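Local coordinates for endo-beta-1,4-glucanase (cellulase B) (Bacillus halodurans, PDB 4V2X), which probably hydrolyses beta-1,4-glucosidic bonds in glucans, including xyloglucan and beta-1,3-1,4-glucans, joining a family 5 catalytic module to an Ig-like module and a CBM46 carbohydrate-binding module, at residues A[150-162]-A[193-205]. Numbering follows the deposited sequence.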
loop_
_atom_site.group_PDB
_atom_site.type_symbol
_atom_site.label_atom_id
_atom_site.label_comp_id
_atom_site.label_asym_id
_atom_site.label_seq_id
_atom_site.Cartn_x
_atom_site.Cartn_y
_atom_site.Cartn_z
ATOM N N LEU A 150 -21.768 3.645 7.723
ATOM C CA LEU A 150 -22.379 3.989 6.437
ATOM C C LEU A 150 -22.536 2.654 5.751
ATOM O O LEU A 150 -21.564 1.898 5.664
ATOM C CB LEU A 150 -21.497 4.904 5.581
ATOM C CG LEU A 150 -20.696 6.019 6.240
ATOM C CD1 LEU A 150 -19.919 6.779 5.175
ATOM C CD2 LEU A 150 -21.597 6.952 7.033
ATOM N N HIS A 151 -23.740 2.340 5.281
ATOM C CA HIS A 151 -24.012 0.980 4.812
ATOM C C HIS A 151 -24.053 0.882 3.289
ATOM O O HIS A 151 -23.003 0.780 2.668
ATOM C CB HIS A 151 -25.267 0.428 5.476
ATOM C CG HIS A 151 -25.344 -1.061 5.451
ATOM N ND1 HIS A 151 -24.615 -1.858 6.306
ATOM C CD2 HIS A 151 -26.070 -1.900 4.681
ATOM C CE1 HIS A 151 -24.904 -3.125 6.074
ATOM N NE2 HIS A 151 -25.771 -3.178 5.079
ATOM N N HIS A 152 -25.234 0.937 2.675
ATOM C CA HIS A 152 -25.330 0.773 1.229
ATOM C C HIS A 152 -24.840 1.987 0.442
ATOM O O HIS A 152 -24.722 1.917 -0.774
ATOM C CB HIS A 152 -26.732 0.350 0.809
ATOM C CG HIS A 152 -27.062 -1.046 1.230
ATOM N ND1 HIS A 152 -28.282 -1.411 1.757
ATOM C CD2 HIS A 152 -26.307 -2.169 1.220
ATOM C CE1 HIS A 152 -28.268 -2.704 2.033
ATOM N NE2 HIS A 152 -27.078 -3.182 1.730
ATOM N N ASP A 153 -24.507 3.067 1.152
ATOM C CA ASP A 153 -23.654 4.113 0.594
ATOM C C ASP A 153 -22.429 3.514 -0.104
ATOM O O ASP A 153 -21.941 4.073 -1.079
ATOM C CB ASP A 153 -23.211 5.050 1.704
ATOM C CG ASP A 153 -24.384 5.697 2.386
ATOM O OD1 ASP A 153 -24.925 6.673 1.820
ATOM O OD2 ASP A 153 -24.793 5.192 3.463
ATOM N N SER A 154 -21.958 2.365 0.373
ATOM C CA SER A 154 -20.818 1.682 -0.257
ATOM C C SER A 154 -20.972 1.540 -1.780
ATOM O O SER A 154 -20.075 1.931 -2.525
ATOM C CB SER A 154 -20.598 0.311 0.378
ATOM O OG SER A 154 -21.665 -0.577 0.089
ATOM N N TRP A 155 -22.114 1.007 -2.227
ATOM C CA TRP A 155 -22.349 0.768 -3.666
ATOM C C TRP A 155 -23.267 1.787 -4.317
ATOM O O TRP A 155 -23.403 1.797 -5.539
ATOM C CB TRP A 155 -22.880 -0.652 -3.931
ATOM C CG TRP A 155 -24.159 -0.970 -3.243
ATOM C CD1 TRP A 155 -24.299 -1.571 -2.030
ATOM C CD2 TRP A 155 -25.484 -0.714 -3.720
ATOM N NE1 TRP A 155 -25.624 -1.707 -1.720
ATOM C CE2 TRP A 155 -26.377 -1.182 -2.735
ATOM C CE3 TRP A 155 -26.005 -0.126 -4.878
ATOM C CZ2 TRP A 155 -27.760 -1.091 -2.870
ATOM C CZ3 TRP A 155 -27.381 -0.035 -5.010
ATOM C CH2 TRP A 155 -28.242 -0.517 -4.012
ATOM N N LEU A 156 -23.895 2.644 -3.520
ATOM C CA LEU A 156 -24.662 3.744 -4.076
ATOM C C LEU A 156 -23.754 4.870 -4.586
ATOM O O LEU A 156 -24.078 5.511 -5.578
ATOM C CB LEU A 156 -25.661 4.284 -3.059
ATOM C CG LEU A 156 -26.831 3.341 -2.755
ATOM C CD1 LEU A 156 -27.542 3.741 -1.474
ATOM C CD2 LEU A 156 -27.808 3.271 -3.920
ATOM N N TRP A 157 -22.630 5.122 -3.914
ATOM C CA TRP A 157 -21.725 6.200 -4.349
ATOM C C TRP A 157 -20.248 6.070 -3.939
ATOM O O TRP A 157 -19.378 6.562 -4.652
ATOM C CB TRP A 157 -22.264 7.574 -3.906
ATOM C CG TRP A 157 -22.455 7.696 -2.426
ATOM C CD1 TRP A 157 -23.571 7.348 -1.717
ATOM C CD2 TRP A 157 -21.510 8.186 -1.469
ATOM N NE1 TRP A 157 -23.384 7.596 -0.388
ATOM C CE2 TRP A 157 -22.125 8.103 -0.201
ATOM C CE3 TRP A 157 -20.207 8.693 -1.557
ATOM C CZ2 TRP A 157 -21.482 8.500 0.969
ATOM C CZ3 TRP A 157 -19.564 9.083 -0.391
ATOM C CH2 TRP A 157 -20.203 8.985 0.854
ATOM N N ILE A 158 -19.942 5.429 -2.811
ATOM C CA ILE A 158 -18.556 5.420 -2.335
ATOM C C ILE A 158 -17.632 4.733 -3.362
ATOM O O ILE A 158 -16.500 5.175 -3.595
ATOM C CB ILE A 158 -18.429 4.772 -0.936
ATOM C CG1 ILE A 158 -19.088 5.661 0.117
ATOM C CG2 ILE A 158 -16.959 4.541 -0.593
ATOM C CD1 ILE A 158 -19.239 5.017 1.481
ATOM N N TYR A 159 -18.150 3.686 -3.998
ATOM C CA TYR A 159 -17.416 2.919 -5.014
ATOM C C TYR A 159 -16.906 3.766 -6.189
ATOM O O TYR A 159 -16.025 3.318 -6.930
ATOM C CB TYR A 159 -18.305 1.797 -5.567
ATOM C CG TYR A 159 -19.281 2.319 -6.586
ATOM C CD1 TYR A 159 -20.420 3.006 -6.186
ATOM C CD2 TYR A 159 -19.044 2.168 -7.949
ATOM C CE1 TYR A 159 -21.302 3.525 -7.105
ATOM C CE2 TYR A 159 -19.928 2.680 -8.881
ATOM C CZ TYR A 159 -21.054 3.358 -8.445
ATOM O OH TYR A 159 -21.952 3.883 -9.338
ATOM N N GLU A 160 -17.489 4.953 -6.382
ATOM C CA GLU A 160 -17.094 5.877 -7.449
ATOM C C GLU A 160 -15.708 6.456 -7.242
ATOM O O GLU A 160 -15.165 7.066 -8.159
ATOM C CB GLU A 160 -18.058 7.073 -7.532
ATOM C CG GLU A 160 -19.481 6.766 -7.967
ATOM C CD GLU A 160 -20.368 8.005 -7.937
ATOM O OE1 GLU A 160 -19.859 9.137 -8.106
ATOM O OE2 GLU A 160 -21.581 7.855 -7.738
ATOM N N MET A 161 -15.153 6.287 -6.044
ATOM C CA MET A 161 -13.927 6.976 -5.637
ATOM C C MET A 161 -12.767 6.822 -6.615
ATOM O O MET A 161 -11.938 7.734 -6.741
ATOM C CB MET A 161 -13.503 6.487 -4.250
ATOM C CG MET A 161 -12.438 7.330 -3.579
ATOM S SD MET A 161 -12.070 6.592 -1.980
ATOM C CE MET A 161 -10.649 7.546 -1.473
ATOM N N GLU A 162 -12.685 5.684 -7.297
ATOM C CA GLU A 162 -11.566 5.443 -8.205
ATOM C C GLU A 162 -11.464 6.485 -9.313
ATOM O O GLU A 162 -10.361 6.872 -9.686
ATOM C CB GLU A 162 -11.635 4.045 -8.809
ATOM C CG GLU A 162 -10.513 3.759 -9.781
ATOM C CD GLU A 162 -10.292 2.286 -9.989
ATOM O OE1 GLU A 162 -11.267 1.585 -10.343
ATOM O OE2 GLU A 162 -9.142 1.843 -9.789
ATOM N N GLU A 193 -18.283 2.252 12.600
ATOM C CA GLU A 193 -17.718 1.423 11.527
ATOM C C GLU A 193 -17.684 2.249 10.242
ATOM O O GLU A 193 -18.704 2.779 9.809
ATOM C CB GLU A 193 -18.585 0.180 11.342
ATOM C CG GLU A 193 -18.214 -0.738 10.187
ATOM C CD GLU A 193 -19.277 -1.794 9.924
ATOM O OE1 GLU A 193 -20.436 -1.612 10.355
ATOM O OE2 GLU A 193 -18.956 -2.809 9.281
ATOM N N SER A 194 -16.509 2.343 9.622
ATOM C CA SER A 194 -16.254 3.315 8.555
ATOM C C SER A 194 -17.170 3.183 7.338
ATOM O O SER A 194 -17.719 4.179 6.861
ATOM C CB SER A 194 -14.800 3.196 8.097
ATOM O OG SER A 194 -14.520 1.890 7.635
ATOM N N VAL A 195 -17.316 1.959 6.829
ATOM C CA VAL A 195 -18.116 1.703 5.631
ATOM C C VAL A 195 -18.400 0.210 5.526
ATOM O O VAL A 195 -17.524 -0.611 5.797
ATOM C CB VAL A 195 -17.407 2.204 4.345
ATOM C CG1 VAL A 195 -16.009 1.625 4.209
ATOM C CG2 VAL A 195 -18.230 1.873 3.097
ATOM N N ASN A 196 -19.620 -0.138 5.133
ATOM C CA ASN A 196 -19.980 -1.545 4.938
ATOM C C ASN A 196 -19.434 -2.127 3.632
ATOM O O ASN A 196 -19.604 -1.534 2.575
ATOM C CB ASN A 196 -21.495 -1.691 4.915
ATOM C CG ASN A 196 -21.932 -3.137 4.894
ATOM O OD1 ASN A 196 -21.618 -3.888 5.808
ATOM N ND2 ASN A 196 -22.664 -3.532 3.864
ATOM N N GLU A 197 -18.800 -3.295 3.707
ATOM C CA GLU A 197 -18.445 -4.081 2.513
ATOM C C GLU A 197 -17.877 -3.224 1.370
ATOM O O GLU A 197 -18.398 -3.228 0.248
ATOM C CB GLU A 197 -19.672 -4.881 2.044
ATOM C CG GLU A 197 -20.157 -5.859 3.106
ATOM C CD GLU A 197 -21.309 -6.762 2.696
ATOM O OE1 GLU A 197 -21.988 -6.505 1.683
ATOM O OE2 GLU A 197 -21.539 -7.756 3.425
ATOM N N PRO A 198 -16.797 -2.475 1.645
ATOM C CA PRO A 198 -16.270 -1.560 0.636
ATOM C C PRO A 198 -15.745 -2.257 -0.613
ATOM O O PRO A 198 -15.138 -3.318 -0.527
ATOM C CB PRO A 198 -15.128 -0.846 1.368
ATOM C CG PRO A 198 -14.761 -1.757 2.482
ATOM C CD PRO A 198 -16.052 -2.381 2.909
ATOM N N LYS A 199 -16.015 -1.661 -1.767
ATOM C CA LYS A 199 -15.419 -2.101 -3.025
ATOM C C LYS A 199 -15.497 -0.946 -4.013
ATOM O O LYS A 199 -16.169 0.052 -3.742
ATOM C CB LYS A 199 -16.115 -3.349 -3.564
ATOM C CG LYS A 199 -17.583 -3.186 -3.907
ATOM C CD LYS A 199 -18.197 -4.519 -4.296
ATOM C CE LYS A 199 -19.543 -4.346 -4.979
ATOM N NZ LYS A 199 -20.499 -3.502 -4.217
ATOM N N PHE A 200 -14.789 -1.066 -5.133
ATOM C CA PHE A 200 -14.652 0.059 -6.063
ATOM C C PHE A 200 -14.930 -0.338 -7.495
ATOM O O PHE A 200 -14.416 0.254 -8.442
ATOM C CB PHE A 200 -13.285 0.715 -5.874
ATOM C CG PHE A 200 -13.103 1.240 -4.501
ATOM C CD1 PHE A 200 -13.597 2.493 -4.156
ATOM C CD2 PHE A 200 -12.540 0.446 -3.510
ATOM C CE1 PHE A 200 -13.493 2.963 -2.863
ATOM C CE2 PHE A 200 -12.439 0.909 -2.213
ATOM C CZ PHE A 200 -12.907 2.171 -1.889
ATOM N N SER A 201 -15.778 -1.347 -7.623
ATOM C CA SER A 201 -16.409 -1.695 -8.870
ATOM C C SER A 201 -17.879 -1.842 -8.542
ATOM O O SER A 201 -18.239 -2.073 -7.381
ATOM C CB SER A 201 -15.852 -3.013 -9.394
ATOM O OG SER A 201 -16.682 -3.525 -10.418
ATOM N N GLN A 202 -18.739 -1.722 -9.550
ATOM C CA GLN A 202 -20.153 -2.015 -9.344
ATOM C C GLN A 202 -20.354 -3.513 -9.073
ATOM O O GLN A 202 -21.378 -3.908 -8.525
ATOM C CB GLN A 202 -21.008 -1.553 -10.535
ATOM C CG GLN A 202 -20.984 -2.480 -11.745
ATOM C CD GLN A 202 -22.179 -2.283 -12.671
ATOM O OE1 GLN A 202 -22.735 -1.188 -12.764
ATOM N NE2 GLN A 202 -22.569 -3.345 -13.369
ATOM N N ASN A 203 -19.375 -4.332 -9.456
ATOM C CA ASN A 203 -19.442 -5.785 -9.281
ATOM C C ASN A 203 -18.572 -6.306 -8.142
ATOM O O ASN A 203 -17.553 -5.705 -7.806
ATOM C CB ASN A 203 -19.008 -6.471 -10.573
ATOM C CG ASN A 203 -19.913 -6.130 -11.741
ATOM O OD1 ASN A 203 -21.124 -5.987 -11.579
ATOM N ND2 ASN A 203 -19.328 -5.988 -12.920
ATOM N N TRP A 204 -18.983 -7.438 -7.568
ATOM C CA TRP A 204 -18.165 -8.187 -6.608
ATOM C C TRP A 204 -17.063 -8.962 -7.324
ATOM O O TRP A 204 -17.221 -9.350 -8.481
ATOM C CB TRP A 204 -19.029 -9.177 -5.816
ATOM C CG TRP A 204 -20.076 -8.514 -4.994
ATOM C CD1 TRP A 204 -21.338 -8.175 -5.389
ATOM C CD2 TRP A 204 -19.949 -8.087 -3.638
ATOM N NE1 TRP A 204 -22.009 -7.565 -4.356
ATOM C CE2 TRP A 204 -21.178 -7.497 -3.269
ATOM C CE3 TRP A 204 -18.914 -8.140 -2.700
ATOM C CZ2 TRP A 204 -21.400 -6.968 -2.002
ATOM C CZ3 TRP A 204 -19.136 -7.617 -1.442
ATOM C CH2 TRP A 204 -20.371 -7.039 -1.103
ATOM N N GLY A 205 -15.956 -9.196 -6.628
ATOM C CA GLY A 205 -14.866 -10.006 -7.163
ATOM C C GLY A 205 -14.070 -9.338 -8.270
ATOM O O GLY A 205 -13.489 -10.019 -9.114
HETATM O O HOH W 1 -17.551 1.089 -1.506
HETATM O O HOH W 2 -20.548 -2.830 -1.225
#
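Ser154 OG, Glu197 O and Lys199 NZ grip one water. The shortest of these bonds, 2.6 Å, is donated by the water to Glu197 O. Lys199 NZ donates to it and lies 3.7 Å from Trp155 CB. A second water gives a proton to Ser154 O and accepts one from Lys199 N, so solvent bridges helix 153-158 and the loop after strand 190-193 twice. One direct backbone bond joins the segments: Asn196 N donates to Leu150 O (2.9 Å, 149° at the hydrogen).

Beside that bond the Asn196 amide stacks on the His151 imidazole, the planes 16° apart. ND2 of Asn196 sits over one ring face, toward the rim, 3.2 Å from CE1 of His151. The His151 ring reaches it because CG is turned anti to the backbone N (chi1 -159°). Arg107 hydrogen-bonds Asn196 OD1 and forms a salt bridge with Glu193, and so probably limits rotation of the amide. With an alanine at His151, the amide would probably lose its flat support and become freer to tilt.

Ile158 CD1 meets Val195 CG2 at 3.7 Å. Tyr159 CB packs on Lys199 O at 3.3 Å. The Phe200 ring turns its edge to Tyr159 O, and Met161 CB lies 3.8 Å from Phe200 CE1. Met161 SD makes an oblique Met-aromatic contact with that ring. Leu218 of helix 209-227 touches both Phe200 and Ile158, and Met161 extends close to the calcium ligand Asp217.

The segments lie at the C-terminal ends of adjacent barrel strands 145-149 and 190-193. Asn196, Glu197 and Pro198 match the Asn-Glu-Pro motif that carries the acid/base glutamate in family 5 relatives. The chemistry implies a polar, water-bridged region including this motif, and probably a more apolar one toward the calcium site.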